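Glucokinase (Thermus thermophilus, PDB 3VOV) catalyses the phosphorylation of hexose sugars, probably with ATP as the phosphoryl donor, as a zinc-containing sugar kinase of the ROK family. Local coordinates at residues Leu157-Pro167 / Cys171-Leu180; Ala222-Val233 / Tyr255-Tyr266. One frame throughout, in Å; residues are numbered along the deposited sequence. Where two conformers were deposited one is given.

Contact 1 of 2, residues Leu157-Pro167 / Cys171-Leu180; sequences LGHLTLLPGGP and CGLEGCLEAL. With ZN (zinc ion), chain G.
H159, C171 and C176 converge on a zinc ion, the metal centre found in many ROK kinases, in which the histidine of an E-x-G-H segment joins the cysteines of a C-x-C-G-x-x-G-C loop; C169, between the two segments, is the fourth ligand. The imidazole binds through ND1, 2.2 Å from ZN. C171 SG lies 2.3 Å from ZN and comes at the ring obliquely, whereas C176 SG, 2.4 Å from ZN, sits at the ring edge. Alongside the same ring runs E178, its carboxylate plane turned 78° from the imidazole, with OE2 3.3 Å from H159 CE1; its OE1 accepts a hydrogen bond from the backbone of I136.

Backbone bonds close the loop around this site. C176 occupies the N-cap position of the helix that follows, and the first two helical amides are tied across: L177 N to L160 O, and E178 N to G158 O at 2.8 Å. The single carbonyl G175 O is gripped by two amides, with L163 N in the carbonyl plane and L162 N tilted from it, while G175 N bonds P167 O. A side chain at G175 would run into L163 O.

The polar side chain of E174 bends at chi2 (-76°), bringing OE2 to G165 N, 2.7 Å away, in an almost straight bond (177°) on the anti lone pair. Y266 of the second subunit also bonds OE2, and R216 of the third pairs with OE1. A water joins T161 OG1 to E174 O.

Apolar side chains pack on the side away from the metal. L162 and L177 lie side by side through their CD1 atoms, and L180 crosses P167 at about a right angle, its CD2 pressed to 3.5 Å from P167 CD.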
# COMPACT_ATOMS: atom_id res chain seq x y z
N LEU B 157 -11.32 -13.79 -10.51
CA LEU B 157 -9.94 -13.70 -10.01
C LEU B 157 -9.34 -12.33 -10.27
O LEU B 157 -8.41 -11.90 -9.57
CB LEU B 157 -9.08 -14.86 -10.58
CG LEU B 157 -9.60 -16.30 -10.28
CD1 LEU B 157 -8.57 -17.40 -10.65
CD2 LEU B 157 -9.99 -16.50 -8.82
N GLY B 158 -9.88 -11.62 -11.25
CA GLY B 158 -9.42 -10.27 -11.54
C GLY B 158 -9.84 -9.24 -10.49
O GLY B 158 -9.35 -8.13 -10.53
N HIS B 159 -10.72 -9.61 -9.55
CA HIS B 159 -11.23 -8.58 -8.67
C HIS B 159 -10.86 -8.81 -7.22
O HIS B 159 -11.47 -8.27 -6.33
CB HIS B 159 -12.72 -8.36 -8.93
CG HIS B 159 -12.97 -7.93 -10.34
ND1 HIS B 159 -12.85 -6.62 -10.75
CD2 HIS B 159 -13.21 -8.66 -11.46
CE1 HIS B 159 -13.05 -6.55 -12.06
NE2 HIS B 159 -13.26 -7.78 -12.51
N LEU B 160 -9.82 -9.60 -7.00
CA LEU B 160 -9.25 -9.67 -5.65
C LEU B 160 -8.48 -8.40 -5.36
O LEU B 160 -7.82 -7.86 -6.25
CB LEU B 160 -8.38 -10.90 -5.48
CG LEU B 160 -9.23 -12.14 -5.15
CD1 LEU B 160 -9.59 -12.93 -6.39
CD2 LEU B 160 -8.45 -13.00 -4.12
N THR B 161 -8.59 -7.91 -4.13
CA THR B 161 -7.99 -6.64 -3.81
C THR B 161 -6.49 -6.87 -3.51
O THR B 161 -6.17 -7.49 -2.52
CB THR B 161 -8.69 -6.05 -2.59
OG1 THR B 161 -10.08 -5.89 -2.87
CG2 THR B 161 -8.07 -4.65 -2.21
N LEU B 162 -5.60 -6.32 -4.32
CA LEU B 162 -4.18 -6.43 -4.01
C LEU B 162 -3.59 -5.12 -3.53
O LEU B 162 -2.51 -5.12 -2.95
CB LEU B 162 -3.40 -6.80 -5.27
CG LEU B 162 -3.73 -8.15 -5.89
CD1 LEU B 162 -2.79 -8.34 -7.05
CD2 LEU B 162 -3.56 -9.27 -4.81
N LEU B 163 -4.22 -4.00 -3.85
CA LEU B 163 -3.68 -2.72 -3.39
C LEU B 163 -4.78 -1.80 -2.87
O LEU B 163 -5.34 -0.99 -3.62
CB LEU B 163 -2.82 -2.04 -4.51
CG LEU B 163 -2.12 -0.73 -4.11
CD1 LEU B 163 -0.89 -1.00 -3.20
CD2 LEU B 163 -1.71 0.07 -5.34
N PRO B 164 -5.06 -1.87 -1.56
CA PRO B 164 -6.04 -0.94 -0.96
C PRO B 164 -5.59 0.50 -1.22
O PRO B 164 -4.43 0.84 -1.06
CB PRO B 164 -5.99 -1.28 0.55
CG PRO B 164 -5.49 -2.73 0.59
CD PRO B 164 -4.47 -2.78 -0.54
N GLY B 165 -6.51 1.34 -1.69
CA GLY B 165 -6.14 2.71 -2.04
C GLY B 165 -5.50 2.83 -3.41
O GLY B 165 -5.02 3.92 -3.79
N GLY B 166 -5.48 1.73 -4.16
CA GLY B 166 -5.06 1.72 -5.55
C GLY B 166 -6.08 2.33 -6.55
O GLY B 166 -7.07 2.97 -6.17
N PRO B 167 -5.85 2.16 -7.84
CA PRO B 167 -6.69 2.82 -8.86
C PRO B 167 -8.04 2.18 -8.96
O PRO B 167 -8.16 0.96 -8.85
CB PRO B 167 -5.93 2.59 -10.17
CG PRO B 167 -4.61 1.98 -9.78
CD PRO B 167 -4.78 1.34 -8.44
N CYS B 171 -15.24 -2.59 -11.71
CA CYS B 171 -16.23 -3.31 -10.86
C CYS B 171 -16.88 -2.48 -9.74
O CYS B 171 -17.95 -2.83 -9.25
CB CYS B 171 -15.65 -4.60 -10.30
SG CYS B 171 -14.67 -4.35 -8.81
N GLY B 172 -16.25 -1.37 -9.34
CA GLY B 172 -16.79 -0.51 -8.32
C GLY B 172 -15.85 -0.42 -7.11
O GLY B 172 -16.11 0.34 -6.15
N LEU B 173 -14.77 -1.21 -7.17
CA LEU B 173 -13.76 -1.19 -6.12
C LEU B 173 -12.50 -0.44 -6.54
O LEU B 173 -12.52 0.38 -7.45
CB LEU B 173 -13.42 -2.62 -5.67
CG LEU B 173 -14.62 -3.51 -5.29
CD1 LEU B 173 -14.17 -4.95 -5.02
CD2 LEU B 173 -15.43 -2.89 -4.14
N GLU B 174 -11.38 -0.71 -5.87
CA GLU B 174 -10.13 -0.07 -6.29
C GLU B 174 -8.99 -1.03 -5.94
O GLU B 174 -9.12 -1.80 -5.02
CB GLU B 174 -9.95 1.29 -5.58
CG GLU B 174 -9.07 1.26 -4.29
CD GLU B 174 -9.77 0.67 -3.07
OE1 GLU B 174 -11.04 0.48 -3.07
OE2 GLU B 174 -9.06 0.42 -2.07
N GLY B 175 -7.90 -0.99 -6.68
CA GLY B 175 -6.77 -1.84 -6.35
C GLY B 175 -6.94 -3.31 -6.66
O GLY B 175 -6.18 -4.13 -6.13
N CYS B 176 -7.97 -3.65 -7.46
CA CYS B 176 -8.21 -5.01 -7.95
C CYS B 176 -7.06 -5.39 -8.84
O CYS B 176 -6.47 -4.53 -9.50
CB CYS B 176 -9.52 -5.04 -8.77
SG CYS B 176 -10.93 -4.88 -7.74
N LEU B 177 -6.76 -6.68 -8.93
CA LEU B 177 -5.75 -7.12 -9.87
C LEU B 177 -6.04 -6.57 -11.28
O LEU B 177 -5.14 -6.06 -11.97
CB LEU B 177 -5.68 -8.66 -9.87
CG LEU B 177 -4.75 -9.33 -10.87
CD1 LEU B 177 -3.31 -8.80 -10.80
CD2 LEU B 177 -4.79 -10.89 -10.67
N GLU B 178 -7.32 -6.63 -11.70
CA GLU B 178 -7.66 -6.11 -13.03
C GLU B 178 -7.24 -4.66 -13.18
O GLU B 178 -6.65 -4.25 -14.19
CB GLU B 178 -9.18 -6.20 -13.27
CG GLU B 178 -9.55 -5.57 -14.61
CD GLU B 178 -10.94 -6.00 -15.08
OE1 GLU B 178 -11.03 -7.10 -15.65
OE2 GLU B 178 -11.92 -5.26 -14.84
N ALA B 179 -7.59 -3.87 -12.19
CA ALA B 179 -7.37 -2.43 -12.28
C ALA B 179 -5.86 -2.08 -12.20
O ALA B 179 -5.45 -0.92 -12.45
CB ALA B 179 -8.14 -1.74 -11.18
N LEU B 180 -5.04 -3.06 -11.82
CA LEU B 180 -3.60 -2.84 -11.70
C LEU B 180 -2.83 -3.29 -12.91
O LEU B 180 -1.76 -2.72 -13.20
CB LEU B 180 -3.04 -3.62 -10.49
CG LEU B 180 -3.51 -3.07 -9.12
CD1 LEU B 180 -3.10 -4.10 -8.03
CD2 LEU B 180 -2.95 -1.62 -8.78
ZN ZN G . -12.53 -4.81 -9.58
O HOH W 1 -10.36 -4.19 -4.76

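Contact 2 of 2, residues Ala222-Val233 / Tyr255-Tyr266; sequences ARYVGIGLASLV and YWEALLEAYRRY
The ring of Y266 carries I227 on one face: CG1 makes a CH-pi contact 3.8 Å from the ring centroid, offset toward the rim, while A262 O lies in plane at the edge. The Y263 ring is met at its edge instead, by G226 O and A230 N, and enters as a knob into the hole formed by G226, L229, A230 and V233. Its CG is anti to the backbone N (chi1 177°), which carries the ring along the partner helix until OH, bonded to P273 O, is 3.9 Å from V233 CG2. Y255 takes A222 CB obliquely, 3.4 Å from its CD1.

The two helices run in the same general direction, crossing at -35° with axes only 7.1 Å apart. G226 permits this closeness, since a side chain there would strike L259 O and A262 CB; its CA lies 3.6 Å from L259 O in a CA-H...O contact. A230 CB also packs 3.4 Å from Y266 CB.

Y266 OH bonds E174 OE2 of the second subunit; a leucine here would probably cost that oxygen its hydroxyl partner, leaving it the bond from G165 N, and take the aromatic face from I227 CG1.

Toward the sheet that holds strands 127-132, 240-244 and 275-277, L229, L259 and Y263 lean on the latter two strands, and V225 reaches strand 127-132.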
# COMPACT_ATOMS: atom_id res chain seq x y z
N ALA B 222 3.47 -6.66 -14.16
CA ALA B 222 3.92 -8.07 -14.10
C ALA B 222 4.04 -8.61 -12.66
O ALA B 222 3.57 -9.72 -12.36
CB ALA B 222 5.28 -8.28 -14.89
N ARG B 223 4.66 -7.85 -11.76
CA ARG B 223 4.75 -8.30 -10.37
C ARG B 223 3.37 -8.45 -9.67
O ARG B 223 3.22 -9.32 -8.83
CB ARG B 223 5.63 -7.33 -9.54
CG ARG B 223 7.14 -7.27 -10.02
CD ARG B 223 8.01 -6.60 -8.94
NE ARG B 223 7.63 -5.20 -8.80
CZ ARG B 223 8.03 -4.23 -9.62
NH1 ARG B 223 8.89 -4.48 -10.61
NH2 ARG B 223 7.60 -3.00 -9.41
N TYR B 224 2.42 -7.54 -9.95
CA TYR B 224 1.09 -7.66 -9.32
C TYR B 224 0.40 -8.94 -9.76
O TYR B 224 -0.30 -9.57 -8.97
CB TYR B 224 0.20 -6.45 -9.63
CG TYR B 224 0.46 -5.27 -8.69
CD1 TYR B 224 0.32 -5.41 -7.30
CD2 TYR B 224 0.79 -4.03 -9.19
CE1 TYR B 224 0.53 -4.29 -6.42
CE2 TYR B 224 1.02 -2.92 -8.36
CZ TYR B 224 0.92 -3.07 -6.99
OH TYR B 224 1.13 -1.99 -6.23
N VAL B 225 0.63 -9.34 -11.01
CA VAL B 225 0.06 -10.62 -11.48
C VAL B 225 0.71 -11.76 -10.68
O VAL B 225 -0.01 -12.62 -10.19
CB VAL B 225 0.23 -10.83 -12.99
CG1 VAL B 225 -0.26 -12.25 -13.37
CG2 VAL B 225 -0.58 -9.73 -13.77
N GLY B 226 2.04 -11.74 -10.53
CA GLY B 226 2.74 -12.74 -9.74
C GLY B 226 2.25 -12.79 -8.31
O GLY B 226 2.05 -13.87 -7.71
N ILE B 227 2.07 -11.61 -7.72
CA ILE B 227 1.61 -11.55 -6.34
C ILE B 227 0.19 -12.08 -6.23
O ILE B 227 -0.15 -12.78 -5.24
CB ILE B 227 1.68 -10.09 -5.77
CG1 ILE B 227 3.14 -9.64 -5.65
CG2 ILE B 227 0.96 -10.01 -4.38
CD1 ILE B 227 3.27 -8.10 -5.32
N GLY B 228 -0.68 -11.69 -7.17
CA GLY B 228 -2.10 -12.09 -7.08
C GLY B 228 -2.25 -13.61 -7.23
O GLY B 228 -2.99 -14.24 -6.51
N LEU B 229 -1.48 -14.19 -8.14
CA LEU B 229 -1.48 -15.66 -8.33
C LEU B 229 -0.91 -16.38 -7.10
O LEU B 229 -1.47 -17.37 -6.65
CB LEU B 229 -0.71 -16.01 -9.60
CG LEU B 229 -1.36 -15.60 -10.95
CD1 LEU B 229 -0.37 -15.88 -12.08
CD2 LEU B 229 -2.72 -16.36 -11.17
N ALA B 230 0.18 -15.86 -6.52
CA ALA B 230 0.74 -16.49 -5.31
C ALA B 230 -0.29 -16.47 -4.17
O ALA B 230 -0.37 -17.40 -3.39
CB ALA B 230 2.04 -15.77 -4.86
N SER B 231 -1.01 -15.36 -4.06
CA SER B 231 -2.00 -15.15 -3.01
C SER B 231 -3.16 -16.16 -3.18
O SER B 231 -3.63 -16.83 -2.22
CB SER B 231 -2.49 -13.70 -3.10
OG SER B 231 -2.91 -13.18 -1.87
N LEU B 232 -3.59 -16.33 -4.43
CA LEU B 232 -4.61 -17.34 -4.80
C LEU B 232 -4.18 -18.77 -4.50
O LEU B 232 -5.00 -19.61 -4.19
CB LEU B 232 -5.00 -17.19 -6.30
CG LEU B 232 -5.86 -15.93 -6.54
CD1 LEU B 232 -5.94 -15.50 -8.02
CD2 LEU B 232 -7.30 -16.14 -5.94
N VAL B 233 -2.89 -19.05 -4.56
CA VAL B 233 -2.39 -20.37 -4.17
C VAL B 233 -2.68 -20.66 -2.69
O VAL B 233 -2.97 -21.80 -2.31
CB VAL B 233 -0.88 -20.50 -4.47
CG1 VAL B 233 -0.26 -21.76 -3.74
CG2 VAL B 233 -0.68 -20.58 -5.99
N TYR B 255 8.72 -9.29 -19.07
CA TYR B 255 7.43 -9.26 -18.34
C TYR B 255 7.25 -10.59 -17.64
O TYR B 255 7.01 -10.66 -16.47
CB TYR B 255 6.26 -8.98 -19.29
CG TYR B 255 4.86 -9.16 -18.69
CD1 TYR B 255 4.18 -8.07 -18.09
CD2 TYR B 255 4.18 -10.38 -18.81
CE1 TYR B 255 2.89 -8.24 -17.58
CE2 TYR B 255 2.87 -10.54 -18.29
CZ TYR B 255 2.25 -9.46 -17.70
OH TYR B 255 0.99 -9.64 -17.17
N TRP B 256 7.43 -11.66 -18.40
CA TRP B 256 7.27 -13.00 -17.87
C TRP B 256 8.27 -13.31 -16.77
O TRP B 256 7.90 -13.88 -15.72
CB TRP B 256 7.31 -14.03 -19.00
CG TRP B 256 6.54 -15.25 -18.65
CD1 TRP B 256 6.99 -16.31 -17.88
CD2 TRP B 256 5.16 -15.53 -18.95
NE1 TRP B 256 5.97 -17.24 -17.73
CE2 TRP B 256 4.85 -16.78 -18.36
CE3 TRP B 256 4.18 -14.88 -19.72
CZ2 TRP B 256 3.58 -17.37 -18.48
CZ3 TRP B 256 2.92 -15.48 -19.85
CH2 TRP B 256 2.64 -16.70 -19.23
N GLU B 257 9.52 -12.86 -16.94
CA GLU B 257 10.53 -13.07 -15.91
C GLU B 257 10.17 -12.38 -14.58
O GLU B 257 10.31 -12.97 -13.50
CB GLU B 257 11.93 -12.60 -16.38
CG GLU B 257 12.38 -13.26 -17.71
CD GLU B 257 13.59 -12.56 -18.43
OE1 GLU B 257 13.92 -11.36 -18.18
OE2 GLU B 257 14.20 -13.25 -19.29
N ALA B 258 9.73 -11.12 -14.67
CA ALA B 258 9.41 -10.33 -13.49
C ALA B 258 8.19 -10.92 -12.81
O ALA B 258 8.12 -10.97 -11.62
CB ALA B 258 9.17 -8.89 -13.87
N LEU B 259 7.23 -11.40 -13.58
CA LEU B 259 6.04 -12.00 -13.03
C LEU B 259 6.38 -13.28 -12.25
O LEU B 259 5.93 -13.50 -11.14
CB LEU B 259 5.11 -12.34 -14.18
CG LEU B 259 3.72 -12.83 -13.88
CD1 LEU B 259 2.87 -12.48 -15.15
CD2 LEU B 259 3.74 -14.33 -13.63
N LEU B 260 7.14 -14.15 -12.88
CA LEU B 260 7.57 -15.39 -12.25
C LEU B 260 8.39 -15.16 -11.00
O LEU B 260 8.25 -15.89 -10.02
CB LEU B 260 8.44 -16.14 -13.24
CG LEU B 260 7.75 -17.09 -14.17
CD1 LEU B 260 8.88 -17.72 -15.03
CD2 LEU B 260 7.10 -18.15 -13.25
N GLU B 261 9.26 -14.15 -11.03
CA GLU B 261 10.06 -13.83 -9.85
C GLU B 261 9.16 -13.35 -8.69
O GLU B 261 9.35 -13.77 -7.54
CB GLU B 261 11.17 -12.82 -10.20
CG GLU B 261 12.06 -12.36 -9.00
CD GLU B 261 12.85 -13.49 -8.31
OE1 GLU B 261 13.35 -13.22 -7.18
OE2 GLU B 261 12.96 -14.62 -8.85
N ALA B 262 8.14 -12.52 -8.98
CA ALA B 262 7.21 -12.07 -7.91
C ALA B 262 6.42 -13.26 -7.33
O ALA B 262 6.26 -13.40 -6.12
CB ALA B 262 6.25 -10.96 -8.41
N TYR B 263 5.97 -14.15 -8.21
CA TYR B 263 5.23 -15.36 -7.80
C TYR B 263 6.12 -16.21 -6.86
O TYR B 263 5.69 -16.64 -5.79
CB TYR B 263 4.82 -16.12 -9.08
CG TYR B 263 4.11 -17.47 -8.88
CD1 TYR B 263 2.75 -17.52 -8.56
CD2 TYR B 263 4.79 -18.67 -9.08
CE1 TYR B 263 2.10 -18.76 -8.38
CE2 TYR B 263 4.16 -19.88 -8.97
CZ TYR B 263 2.82 -19.92 -8.62
OH TYR B 263 2.21 -21.15 -8.48
N ARG B 264 7.38 -16.42 -7.26
CA ARG B 264 8.30 -17.16 -6.39
C ARG B 264 8.58 -16.44 -5.07
O ARG B 264 8.54 -17.08 -4.01
CB ARG B 264 9.60 -17.43 -7.12
CG ARG B 264 9.38 -18.50 -8.18
CD ARG B 264 10.69 -18.81 -8.87
NE ARG B 264 10.52 -19.85 -9.87
CZ ARG B 264 11.09 -19.82 -11.07
NH1 ARG B 264 11.83 -18.77 -11.42
NH2 ARG B 264 10.88 -20.82 -11.93
N ARG B 265 8.83 -15.13 -5.11
CA ARG B 265 8.99 -14.36 -3.86
C ARG B 265 7.77 -14.41 -2.92
O ARG B 265 7.93 -14.28 -1.71
CB ARG B 265 9.29 -12.88 -4.13
CG ARG B 265 10.74 -12.66 -4.70
CD ARG B 265 11.13 -11.18 -4.66
NE ARG B 265 11.32 -10.69 -3.28
CZ ARG B 265 10.51 -9.84 -2.64
NH1 ARG B 265 9.39 -9.37 -3.23
NH2 ARG B 265 10.83 -9.46 -1.40
N TYR B 266 6.56 -14.51 -3.48
CA TYR B 266 5.33 -14.57 -2.64
C TYR B 266 4.89 -15.99 -2.33
O TYR B 266 3.73 -16.23 -1.84
CB TYR B 266 4.21 -13.68 -3.22
CG TYR B 266 4.48 -12.21 -2.83
CD1 TYR B 266 3.86 -11.64 -1.70
CD2 TYR B 266 5.42 -11.47 -3.50
CE1 TYR B 266 4.13 -10.30 -1.33
CE2 TYR B 266 5.73 -10.16 -3.13
CZ TYR B 266 5.10 -9.58 -2.06
OH TYR B 266 5.39 -8.27 -1.73

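Contact 1 closes before contact 2 opens along the chain, and their centres lie 16 Å apart in the half of the molecule built on the sheet that holds strands 127-132, 240-244 and 275-277. Helix 212-236 joins them: Y224, turned away from helix 253-265, packs on L162 and L163 of the zinc-bearing loop and on L177 and L180 of the short helix after it, while L157 and L177 share strand 127-132 with V225 and L229. Assembly links them again, because contact 2 of one subunit meets contact 1 of the second, where S231 OG bonds T161 N. Zinc loop and helix pair thus form one continuous region that also contributes to the contacts between subunits of the tetramer.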